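Local coordinates for DUF917 domain-containing protein (Chromobacterium violaceum, PDB 2O3I) that is of unknown function but belongs to the S-methyl thiohydantoin desulfurase-like family and may share a related enzymatic activity, at residues 246-249 against 250-253; 113-116 against 117-121. The protein carries 2 engineered substitutions. All coordinates share one frame; numbering follows the deposited sequence.

Overall arrangement
Contact 2 comes first along the chain, in helix 111-124, the connecting helix of a beta-alpha-beta unit that runs from strand 101-105 to its parallel neighbour 127-129 in the mixed sheet. Contact 1 follows much later, in helix 244-255, which lies against strand 352-358 of the antiparallel sheet. Each is a turn-to-turn contact within one helix, so neither closes a loop; the two stand in series, without nesting or crossing. The centres of contact 1 and contact 2 are about 27 Å apart, and the nearest atoms of contact 1 and contact 2 about 13 Å. Helix 225-237 bridges the gap: T225 and L226 meet F114 of contact 2, while L232 meets M247 and F250 of contact 1.

Contact 1: residues 246-249 against 250-253; sequences AMLD and FLRR
D249 pairs with both R252 and R253, one turn further along helix 244-255, in a salt-bridge network on one side of an amphipathic alpha-helix. With its CG beside the backbone N (chi1 -74°), the carboxylate runs alongside both arginines, yet each meets it differently. R252, bent at chi3, presents its edge: D249 OD1 lies in the guanidinium plane, 3.3 Å from R252 NH2, in a weak hydrogen bond, with the two planar groups 82° apart. The extended R253 instead stacks on the carboxylate, the planes 23° apart; D249 OD2 and R253 NH2, 3.9 Å apart, form a long salt bridge of charges alone, the oxygen lying well out of the guanidinium plane with no N-H pointing at it. Two such neighbours would probably favour an ionised carboxylate.

The apolar side is built on L251 and F250. The selenium of M247, a selenomethionine bent at chi2 and chi3, rests 3.8 Å from L251 CG; M247 also reaches I356, and L251 reaches L358, both on strand 352-358. The ring of F250 packs on L232 and A235 of helix 225-237, while F250 N bonds to A246 O at 2.9 Å. M247 O takes L251 N-H at 2.9 Å and also touches L251 CG at 3.1 Å.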
loop_
_atom_site.group_PDB
_atom_site.type_symbol
_atom_site.label_atom_id
_atom_site.label_comp_id
_atom_site.label_asym_id
_atom_site.label_seq_id
_atom_site.Cartn_x
_atom_site.Cartn_y
_atom_site.Cartn_z
ATOM N N ALA A 246 -34.353 -5.165 31.559
ATOM C CA ALA A 246 -34.319 -3.723 31.764
ATOM C C ALA A 246 -33.704 -3.030 30.550
ATOM O O ALA A 246 -34.097 -1.924 30.202
ATOM C CB ALA A 246 -33.513 -3.389 33.022
HETATM N N MSE A 247 -32.734 -3.677 29.910
HETATM C CA MSE A 247 -32.093 -3.086 28.736
HETATM C C MSE A 247 -33.114 -2.956 27.618
HETATM O O MSE A 247 -33.224 -1.903 26.983
HETATM C CB MSE A 247 -30.905 -3.946 28.281
HETATM C CG MSE A 247 -30.303 -3.543 26.937
HETATM SE SE MSE A 247 -29.768 -1.670 26.823
HETATM C CE MSE A 247 -27.874 -1.885 27.149
ATOM N N LEU A 248 -33.869 -4.027 27.388
ATOM C CA LEU A 248 -34.895 -4.022 26.353
ATOM C C LEU A 248 -35.969 -2.982 26.678
ATOM O O LEU A 248 -36.461 -2.287 25.786
ATOM C CB LEU A 248 -35.534 -5.405 26.223
ATOM C CG LEU A 248 -34.610 -6.523 25.737
ATOM C CD1 LEU A 248 -35.350 -7.845 25.840
ATOM C CD2 LEU A 248 -34.166 -6.263 24.300
ATOM N N ASP A 249 -36.332 -2.876 27.951
ATOM C CA ASP A 249 -37.329 -1.896 28.347
ATOM C C ASP A 249 -36.820 -0.493 28.004
ATOM O O ASP A 249 -37.518 0.276 27.344
ATOM C CB ASP A 249 -37.634 -2.006 29.850
ATOM C CG ASP A 249 -38.479 -3.234 30.194
ATOM O OD1 ASP A 249 -38.815 -4.008 29.272
ATOM O OD2 ASP A 249 -38.809 -3.430 31.387
ATOM N N PHE A 250 -35.598 -0.182 28.431
ATOM C CA PHE A 250 -34.989 1.130 28.182
ATOM C C PHE A 250 -34.931 1.451 26.695
ATOM O O PHE A 250 -35.306 2.548 26.262
ATOM C CB PHE A 250 -33.564 1.188 28.755
ATOM C CG PHE A 250 -32.904 2.543 28.617
ATOM C CD1 PHE A 250 -33.138 3.547 29.554
ATOM C CD2 PHE A 250 -32.076 2.825 27.534
ATOM C CE1 PHE A 250 -32.558 4.806 29.410
ATOM C CE2 PHE A 250 -31.499 4.079 27.385
ATOM C CZ PHE A 250 -31.739 5.071 28.323
ATOM N N LEU A 251 -34.441 0.493 25.918
ATOM C CA LEU A 251 -34.320 0.665 24.480
ATOM C C LEU A 251 -35.652 1.020 23.844
ATOM O O LEU A 251 -35.732 1.917 23.007
ATOM C CB LEU A 251 -33.784 -0.614 23.837
ATOM C CG LEU A 251 -32.328 -1.010 24.122
ATOM C CD1 LEU A 251 -32.094 -2.439 23.636
ATOM C CD2 LEU A 251 -31.372 -0.049 23.435
ATOM N N ARG A 252 -36.697 0.311 24.254
ATOM C CA ARG A 252 -38.024 0.526 23.703
ATOM C C ARG A 252 -38.652 1.846 24.136
ATOM O O ARG A 252 -39.089 2.637 23.296
ATOM C CB ARG A 252 -38.937 -0.635 24.096
ATOM C CG ARG A 252 -40.306 -0.592 23.448
ATOM C CD ARG A 252 -41.188 -1.727 23.941
ATOM N NE ARG A 252 -41.429 -1.656 25.383
ATOM C CZ ARG A 252 -40.742 -2.327 26.305
ATOM N NH1 ARG A 252 -39.753 -3.143 25.951
ATOM N NH2 ARG A 252 -41.045 -2.175 27.590
ATOM N N ARG A 253 -38.677 2.082 25.445
ATOM C CA ARG A 253 -39.275 3.288 26.017
ATOM C C ARG A 253 -38.465 4.579 25.873
ATOM O O ARG A 253 -39.035 5.642 25.640
ATOM C CB ARG A 253 -39.572 3.051 27.501
ATOM C CG ARG A 253 -40.458 1.843 27.767
ATOM C CD ARG A 253 -40.575 1.552 29.258
ATOM N NE ARG A 253 -41.317 0.318 29.513
ATOM C CZ ARG A 253 -41.362 -0.303 30.689
ATOM N NH1 ARG A 253 -40.708 0.193 31.733
ATOM N NH2 ARG A 253 -42.052 -1.429 30.817
#

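Contact 2: residues 113-116 against 117-121; sequences GFVV and ASLVA
S118 and F114 form the tight part of this turn of helix 111-124, the crossover helix of the beta-alpha-beta unit between strands 101-105 and 127-129. F114 O is gripped twice: S118 N and S118 OG each donate to it over 2.8 Å, from opposite faces of the carbonyl plane. The chi1 of S118 (-66°) places OG beside the backbone N, within reach of F114 O, which it meets from above the carbonyl plane, 41° out of it.

Packing is looser between the aliphatic side chains. V115 and L119 lie side by side, with V115 CG1 4.0 Å from L119 CD1, and V116 CG1 stands 4.3 Å from V120 CG2. These residues look outward to other elements: V115 to L14 of helix 10-19, L119 to F38 and Y44, and V116 and V120 to P83 of helix 81-96. The partly exposed end is at G113, whose O takes A117 N over 3.2 Å, longer than the 2.9 Å from L119 N to V115 O.

In an otherwise apolar, buried turn, the serine hydroxyl spends its proton on a carbonyl one turn back, which implies that the donor need of this buried group is met within its own helix.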
loop_
_atom_site.group_PDB
_atom_site.type_symbol
_atom_site.label_atom_id
_atom_site.label_comp_id
_atom_site.label_asym_id
_atom_site.label_seq_id
_atom_site.Cartn_x
_atom_site.Cartn_y
_atom_site.Cartn_z
ATOM N N GLY A 113 -14.816 5.128 17.925
ATOM C CA GLY A 113 -15.340 6.028 16.918
ATOM C C GLY A 113 -15.721 7.431 17.326
ATOM O O GLY A 113 -15.155 8.403 16.818
ATOM N N PHE A 114 -16.684 7.548 18.230
ATOM C CA PHE A 114 -17.125 8.859 18.652
ATOM C C PHE A 114 -16.043 9.578 19.462
ATOM O O PHE A 114 -15.845 10.781 19.301
ATOM C CB PHE A 114 -18.440 8.741 19.441
ATOM C CG PHE A 114 -19.606 8.256 18.613
ATOM C CD1 PHE A 114 -20.038 8.975 17.502
ATOM C CD2 PHE A 114 -20.270 7.076 18.938
ATOM C CE1 PHE A 114 -21.119 8.524 16.721
ATOM C CE2 PHE A 114 -21.352 6.612 18.167
ATOM C CZ PHE A 114 -21.774 7.339 17.058
ATOM N N VAL A 115 -15.330 8.836 20.304
ATOM C CA VAL A 115 -14.272 9.405 21.135
ATOM C C VAL A 115 -13.188 10.054 20.272
ATOM O O VAL A 115 -12.861 11.228 20.455
ATOM C CB VAL A 115 -13.640 8.311 22.042
ATOM C CG1 VAL A 115 -12.504 8.895 22.881
ATOM C CG2 VAL A 115 -14.709 7.721 22.954
ATOM N N VAL A 116 -12.647 9.293 19.324
ATOM C CA VAL A 116 -11.612 9.804 18.436
ATOM C C VAL A 116 -12.095 11.067 17.711
ATOM O O VAL A 116 -11.427 12.097 17.730
ATOM C CB VAL A 116 -11.174 8.708 17.407
ATOM C CG1 VAL A 116 -10.301 9.313 16.302
ATOM C CG2 VAL A 116 -10.390 7.601 18.130
ATOM N N ALA A 117 -13.262 10.993 17.085
ATOM C CA ALA A 117 -13.799 12.146 16.376
ATOM C C ALA A 117 -13.916 13.348 17.308
ATOM O O ALA A 117 -13.575 14.474 16.929
ATOM C CB ALA A 117 -15.169 11.813 15.778
ATOM N N SER A 118 -14.404 13.109 18.522
ATOM C CA SER A 118 -14.567 14.177 19.491
ATOM C C SER A 118 -13.233 14.828 19.863
ATOM O O SER A 118 -13.110 16.051 19.903
ATOM C CB SER A 118 -15.251 13.634 20.746
ATOM O OG SER A 118 -16.580 13.224 20.464
ATOM N N LEU A 119 -12.233 14.004 20.134
ATOM C CA LEU A 119 -10.933 14.514 20.511
ATOM C C LEU A 119 -10.297 15.303 19.372
ATOM O O LEU A 119 -9.660 16.335 19.608
ATOM C CB LEU A 119 -10.023 13.360 20.949
ATOM C CG LEU A 119 -10.486 12.599 22.199
ATOM C CD1 LEU A 119 -9.478 11.506 22.537
ATOM C CD2 LEU A 119 -10.650 13.571 23.369
ATOM N N VAL A 120 -10.476 14.824 18.142
ATOM C CA VAL A 120 -9.913 15.504 16.985
ATOM C C VAL A 120 -10.570 16.874 16.778
ATOM O O VAL A 120 -9.884 17.865 16.506
ATOM C CB VAL A 120 -10.067 14.651 15.709
ATOM C CG1 VAL A 120 -9.667 15.466 14.486
ATOM C CG2 VAL A 120 -9.195 13.399 15.811
ATOM N N ALA A 121 -11.892 16.927 16.914
ATOM C CA ALA A 121 -12.632 18.178 16.754
ATOM C C ALA A 121 -12.183 19.203 17.807
ATOM O O ALA A 121 -11.960 20.372 17.496
ATOM C CB ALA A 121 -14.133 17.915 16.881
#